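Local coordinates for putative methyl-accepting chemotaxis signal transduction protein (Campylobacter jejuni, PDB 6W3R), which probably senses amino-acid-like ligands through a periplasmic dCache-type double PDC domain and passes the signal on to the chemotaxis machinery, at residues A78-L83 / T134-Y139; K23-T28 / N168-T173. All coordinates share one frame; numbering follows the deposited sequence. Where two conformers were deposited one is given.

Interaction 1: residues A78-L83 / T134-Y139. With I2M (3-methyl-L-alloisoleucine), chain C.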
loop_
_atom_site.group_PDB
_atom_site.type_symbol
_atom_site.label_atom_id
_atom_site.label_comp_id
_atom_site.label_asym_id
_atom_site.label_seq_id
_atom_site.Cartn_x
_atom_site.Cartn_y
_atom_site.Cartn_z
ATOM N N ALA A 78 -12.780 -4.917 3.132
ATOM C CA ALA A 78 -11.500 -5.629 3.091
ATOM C C ALA A 78 -11.700 -7.044 2.521
ATOM O O ALA A 78 -12.815 -7.579 2.529
ATOM C CB ALA A 78 -10.876 -5.690 4.480
ATOM N N LEU A 79 -10.618 -7.630 2.035
ATOM C CA LEU A 79 -10.673 -8.966 1.456
ATOM C C LEU A 79 -10.673 -10.011 2.575
ATOM O O LEU A 79 -11.454 -10.940 2.554
ATOM C CB LEU A 79 -9.486 -9.162 0.508
ATOM C CG LEU A 79 -9.687 -10.349 -0.413
ATOM C CD1 LEU A 79 -10.841 -10.093 -1.419
ATOM C CD2 LEU A 79 -8.374 -10.659 -1.121
ATOM N N ASN A 80 -9.750 -9.877 3.519
ATOM C CA ASN A 80 -9.610 -10.794 4.667
ATOM C C ASN A 80 -9.260 -9.994 5.907
ATOM O O ASN A 80 -8.466 -9.044 5.789
ATOM C CB ASN A 80 -8.489 -11.834 4.497
ATOM C CG ASN A 80 -8.683 -12.732 3.282
ATOM O OD1 ASN A 80 -9.666 -13.470 3.177
ATOM N ND2 ASN A 80 -7.718 -12.678 2.356
ATOM N N VAL A 81 -9.843 -10.348 7.044
ATOM C CA VAL A 81 -9.478 -9.810 8.346
ATOM C C VAL A 81 -9.375 -11.016 9.288
ATOM O O VAL A 81 -10.264 -11.862 9.360
ATOM C CB VAL A 81 -10.519 -8.801 8.819
ATOM C CG1 VAL A 81 -10.202 -8.275 10.191
ATOM C CG2 VAL A 81 -10.657 -7.649 7.862
ATOM N N TYR A 82 -8.317 -11.076 10.083
ATOM C CA TYR A 82 -7.974 -12.302 10.744
ATOM C C TYR A 82 -7.131 -12.127 11.968
ATOM O O TYR A 82 -6.430 -11.116 12.101
ATOM C CB TYR A 82 -7.283 -13.281 9.753
ATOM C CG TYR A 82 -6.183 -12.674 8.920
ATOM C CD1 TYR A 82 -6.472 -12.023 7.734
ATOM C CD2 TYR A 82 -4.871 -12.836 9.259
ATOM C CE1 TYR A 82 -5.459 -11.506 6.907
ATOM C CE2 TYR A 82 -3.851 -12.306 8.468
ATOM C CZ TYR A 82 -4.157 -11.739 7.221
ATOM O OH TYR A 82 -3.154 -11.238 6.432
ATOM N N LEU A 83 -7.099 -13.169 12.791
ATOM C CA LEU A 83 -6.289 -13.165 13.999
ATOM C C LEU A 83 -5.512 -14.455 14.114
ATOM O O LEU A 83 -6.109 -15.504 14.265
ATOM C CB LEU A 83 -7.096 -12.927 15.268
ATOM C CG LEU A 83 -6.328 -12.874 16.601
ATOM C CD1 LEU A 83 -5.412 -11.653 16.680
ATOM C CD2 LEU A 83 -7.318 -12.865 17.766
ATOM N N THR A 134 -3.093 -16.384 -0.438
ATOM C CA THR A 134 -3.364 -17.817 -0.563
ATOM C C THR A 134 -4.862 -18.187 -0.536
ATOM O O THR A 134 -5.285 -19.085 -1.253
ATOM C CB THR A 134 -2.648 -18.568 0.585
ATOM O OG1 THR A 134 -1.231 -18.465 0.418
ATOM C CG2 THR A 134 -3.023 -20.039 0.636
ATOM N N VAL A 135 -5.666 -17.429 0.206
ATOM C CA VAL A 135 -7.066 -17.821 0.397
ATOM C C VAL A 135 -7.958 -17.464 -0.804
ATOM O O VAL A 135 -8.651 -18.294 -1.375
ATOM C CB VAL A 135 -7.644 -17.232 1.708
ATOM C CG1 VAL A 135 -9.147 -17.458 1.794
ATOM C CG2 VAL A 135 -7.004 -17.917 2.907
ATOM N N LEU A 136 -7.902 -16.213 -1.231
ATOM C CA LEU A 136 -8.760 -15.721 -2.309
ATOM C C LEU A 136 -7.987 -15.448 -3.600
ATOM O O LEU A 136 -8.584 -15.039 -4.584
ATOM C CB LEU A 136 -9.510 -14.453 -1.850
ATOM C CG LEU A 136 -10.692 -14.760 -0.892
ATOM C CD1 LEU A 136 -11.277 -13.521 -0.232
ATOM C CD2 LEU A 136 -11.819 -15.568 -1.540
ATOM N N LYS A 137 -6.672 -15.648 -3.601
ATOM C CA LYS A 137 -5.875 -15.522 -4.820
ATOM C C LYS A 137 -6.100 -14.172 -5.474
ATOM O O LYS A 137 -6.279 -14.063 -6.702
ATOM C CB LYS A 137 -6.173 -16.663 -5.793
ATOM C CG LYS A 137 -5.827 -18.041 -5.214
ATOM C CD LYS A 137 -4.323 -18.186 -5.016
ATOM C CE LYS A 137 -3.863 -19.586 -4.652
ATOM N NZ LYS A 137 -2.371 -19.618 -4.603
ATOM N N GLN A 138 -5.951 -13.140 -4.647
ATOM C CA GLN A 138 -5.873 -11.765 -5.130
ATOM C C GLN A 138 -4.616 -11.137 -4.586
ATOM O O GLN A 138 -4.157 -11.511 -3.500
ATOM C CB GLN A 138 -7.122 -10.992 -4.734
ATOM C CG GLN A 138 -8.364 -11.434 -5.480
ATOM C CD GLN A 138 -9.562 -10.598 -5.118
ATOM O OE1 GLN A 138 -9.453 -9.357 -5.009
ATOM N NE2 GLN A 138 -10.716 -11.255 -4.915
ATOM N N TYR A 139 -4.084 -10.164 -5.308
ATOM C CA TYR A 139 -2.928 -9.425 -4.807
ATOM C C TYR A 139 -3.363 -8.415 -3.750
ATOM O O TYR A 139 -4.405 -7.740 -3.928
ATOM C CB TYR A 139 -2.171 -8.713 -5.926
ATOM C CG TYR A 139 -1.467 -9.728 -6.786
ATOM C CD1 TYR A 139 -0.182 -10.155 -6.478
ATOM C CD2 TYR A 139 -2.096 -10.271 -7.914
ATOM C CE1 TYR A 139 0.420 -11.176 -7.192
ATOM C CE2 TYR A 139 -1.484 -11.267 -8.658
ATOM C CZ TYR A 139 -0.221 -11.697 -8.299
ATOM O OH TYR A 139 0.331 -12.726 -9.015
HETATM N N I2M C . -3.343 -13.315 3.022
HETATM C CA I2M C . -2.785 -14.094 4.147
HETATM C CB I2M C . -3.739 -15.106 4.802
HETATM C CG3 I2M C . -5.117 -14.438 4.799
HETATM C CG2 I2M C . -3.799 -16.450 4.065
HETATM C CG1 I2M C . -3.219 -15.372 6.253
HETATM C CD1 I2M C . -4.171 -16.149 7.179
HETATM C C I2M C . -1.596 -14.909 3.617
HETATM O O I2M C . -1.559 -15.125 2.385
HETATM O OXT I2M C . -0.683 -15.278 4.413
#
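Leu79 carries the packing between segment 78-83, which leads into strand 80-84, and loop 134-139. Its CB leads toward the loop, and CG, set anti to the backbone N (chi1 -164°), meets Leu136 CD1 at 3.6 Å. Leu79 CD1 touches both Leu136 CD1 and the amide end of Gln138 (NE2 at 3.7 Å), which reach it from directions about a right angle apart, while CD2 meets Gln138 CB at 3.8 Å. The two leucine side chains lie alongside one another, running in opposite senses. Asn80 OD1, 3.8 Å from Leu136 CD1, is buried without a polar partner in the model, whereas Asn80 ND2 is hydrogen-bonded to Asp160. The bound 3-methyl-L-alloisoleucine rests CG3 over one face of the Tyr82 ring, offset toward the rim and 3.6 Å from Tyr82 CE1; its CG2 is 3.7 Å from Val135 CG2. Thr134 N adds a straight but weak hydrogen bond to the ligand carboxylate. Asp133, Asp160, Trp115, Tyr131 and Lys113 also hydrogen-bond the ligand. Opposite Asp160 of strand 152-162 the chain fits in two residues, Leu79 and Asn80, a classic beta bulge beside the amino-acid pocket of the first PDC sensor domain, probably the membrane-distal one as in other dCache receptors.

Interaction 2: residues K23-T28 / N168-T173. With NA (sodium ion), chain G.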
loop_
_atom_site.group_PDB
_atom_site.type_symbol
_atom_site.label_atom_id
_atom_site.label_comp_id
_atom_site.label_asym_id
_atom_site.label_seq_id
_atom_site.Cartn_x
_atom_site.Cartn_y
_atom_site.Cartn_z
ATOM N N LYS A 23 2.792 15.758 -6.115
ATOM C CA LYS A 23 2.372 15.780 -4.743
ATOM C C LYS A 23 0.971 15.201 -4.506
ATOM O O LYS A 23 0.746 14.488 -3.513
ATOM C CB LYS A 23 2.455 17.181 -4.180
ATOM C CG LYS A 23 2.425 17.185 -2.665
ATOM C CD LYS A 23 2.418 18.613 -2.144
ATOM C CE LYS A 23 2.547 18.651 -0.623
ATOM N NZ LYS A 23 1.311 18.234 0.113
ATOM N N VAL A 24 0.092 15.352 -5.499
ATOM C CA VAL A 24 -1.244 14.729 -5.390
ATOM C C VAL A 24 -1.100 13.204 -5.382
ATOM O O VAL A 24 -1.801 12.500 -4.624
ATOM C CB VAL A 24 -2.207 15.213 -6.474
ATOM C CG1 VAL A 24 -3.461 14.344 -6.551
ATOM C CG2 VAL A 24 -2.536 16.700 -6.275
ATOM N N THR A 25 -0.224 12.672 -6.236
ATOM C CA THR A 25 -0.023 11.209 -6.253
ATOM C C THR A 25 0.634 10.717 -4.935
ATOM O O THR A 25 0.245 9.743 -4.342
ATOM C CB THR A 25 0.735 10.776 -7.514
ATOM O OG1 THR A 25 -0.146 10.848 -8.631
ATOM C CG2 THR A 25 1.299 9.372 -7.392
ATOM N N GLN A 26 1.579 11.487 -4.421
ATOM C CA GLN A 26 2.176 11.185 -3.137
ATOM C C GLN A 26 1.112 11.140 -2.025
ATOM O O GLN A 26 1.019 10.163 -1.258
ATOM C CB GLN A 26 3.254 12.210 -2.812
ATOM C CG GLN A 26 3.804 12.066 -1.388
ATOM C CD GLN A 26 4.898 13.040 -1.026
ATOM O OE1 GLN A 26 5.548 13.609 -1.880
ATOM N NE2 GLN A 26 5.113 13.229 0.273
ATOM N N SER A 27 0.258 12.151 -1.992
ATOM C CA SER A 27 -0.825 12.220 -1.023
ATOM C C SER A 27 -1.773 11.031 -1.119
ATOM O O SER A 27 -2.307 10.569 -0.128
ATOM C CB SER A 27 -1.610 13.542 -1.204
ATOM O OG SER A 27 -0.817 14.693 -0.839
ATOM N N THR A 28 -2.043 10.607 -2.340
ATOM C CA THR A 28 -2.964 9.482 -2.554
ATOM C C THR A 28 -2.386 8.246 -1.874
ATOM O O THR A 28 -3.091 7.489 -1.222
ATOM C CB THR A 28 -3.109 9.236 -4.085
ATOM O OG1 THR A 28 -3.625 10.428 -4.724
ATOM C CG2 THR A 28 -3.975 8.050 -4.394
ATOM N N ASN A 168 -5.921 1.689 -8.503
ATOM C CA ASN A 168 -7.041 2.426 -9.061
ATOM C C ASN A 168 -7.081 3.886 -8.571
ATOM O O ASN A 168 -7.292 4.801 -9.384
ATOM C CB ASN A 168 -8.392 1.794 -8.728
ATOM C CG ASN A 168 -8.634 0.527 -9.486
ATOM O OD1 ASN A 168 -7.980 0.273 -10.497
ATOM N ND2 ASN A 168 -9.570 -0.288 -8.998
ATOM N N LEU A 169 -6.758 4.108 -7.297
ATOM C CA LEU A 169 -6.678 5.486 -6.789
ATOM C C LEU A 169 -5.597 6.285 -7.525
ATOM O O LEU A 169 -5.780 7.457 -7.863
ATOM C CB LEU A 169 -6.409 5.507 -5.267
ATOM C CG LEU A 169 -7.665 5.212 -4.433
ATOM C CD1 LEU A 169 -7.255 4.800 -3.022
ATOM C CD2 LEU A 169 -8.529 6.445 -4.377
ATOM N N VAL A 170 -4.417 5.686 -7.650
ATOM C CA VAL A 170 -3.332 6.370 -8.345
ATOM C C VAL A 170 -3.705 6.668 -9.791
ATOM O O VAL A 170 -3.428 7.753 -10.322
ATOM C CB VAL A 170 -2.013 5.585 -8.209
ATOM C CG1 VAL A 170 -0.917 6.166 -9.098
ATOM C CG2 VAL A 170 -1.601 5.475 -6.756
ATOM N N ALA A 171 -4.278 5.687 -10.487
ATOM C CA ALA A 171 -4.593 5.867 -11.886
ATOM C C ALA A 171 -5.526 7.037 -12.104
ATOM O O ALA A 171 -5.419 7.702 -13.121
ATOM C CB ALA A 171 -5.163 4.620 -12.465
ATOM N N LYS A 172 -6.423 7.299 -11.143
ATOM C CA LYS A 172 -7.444 8.361 -11.292
ATOM C C LYS A 172 -6.879 9.771 -11.149
ATOM O O LYS A 172 -7.540 10.717 -11.527
ATOM C CB LYS A 172 -8.597 8.170 -10.306
ATOM C CG LYS A 172 -9.605 7.120 -10.718
ATOM C CD LYS A 172 -10.557 6.805 -9.601
ATOM C CE LYS A 172 -11.682 7.806 -9.478
ATOM N NZ LYS A 172 -12.943 7.223 -10.026
ATOM N N THR A 173 -5.687 9.914 -10.568
ATOM C CA THR A 173 -5.129 11.229 -10.302
ATOM C C THR A 173 -4.827 11.949 -11.618
ATOM O O THR A 173 -4.500 11.304 -12.644
ATOM C CB THR A 173 -3.834 11.102 -9.508
ATOM O OG1 THR A 173 -2.840 10.381 -10.265
ATOM C CG2 THR A 173 -4.085 10.494 -8.133
HETATM NA NA NA G . -2.110 10.907 -12.514
#
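Thr28 on helix 23-28 points its methyl across to helix 168-172, where CG2 meets Leu169 CB at 3.6 Å. The rotamer (chi1 -60°) sets CG2 anti to the backbone N and turns OG1 back into its own helix, where it donates to Val24 O at 2.8 Å. Thr28 N bonds the same oxygen from the other face of the carbonyl plane. Thr173 CG2 comes to 3.4 Å from Thr28 OG1. The short helical segments run nearly antiparallel (163°) with axes 9.5 Å apart: this is where the long N-terminal helix of a double-PDC (dCache-type) sensor packs on the helix leading into the second sheet. Thr173, just past that helix, places OG1 between its backbone N and carbonyl carbon (chi1 62°). From there OG1 donates to Val170 O in the carbonyl plane. The sodium ion lies 2.4 Å from Thr173 OG1 and equally far from Thr173 O, so the residue chelates it through two oxygens. Thr177 OG1, Thr190 OG1, Pro174 O and Gly175 O bring the protein oxygens round the ion to six. Thr25 crosses Thr173 at about a right angle, and its OG1 is hydrogen-bonded to Thr177, one of those sodium ligands.

Interaction 1 and interaction 2 lie on opposite sides of the chain's centre, their centres 24 Å apart and their nearest atoms about 10 Å apart, so neither touches the other. Along the sequence, segment 23-28 comes first, then 78-83 and 134-139, and finally 168-173. Interaction 1 joins strand 80-84 of the six-stranded antiparallel sheet to the loop between strands 126-132 and 139-149 of the same sheet. Interaction 2 lies where the long helix 4-49 passes helix 163-172, which precedes the five-stranded sheet. Strand 152-162, whose Asp160 binds the ligand, runs straight into helix 163-172, so the pocket and the sodium site lie at the two ends of one continuous piece of chain.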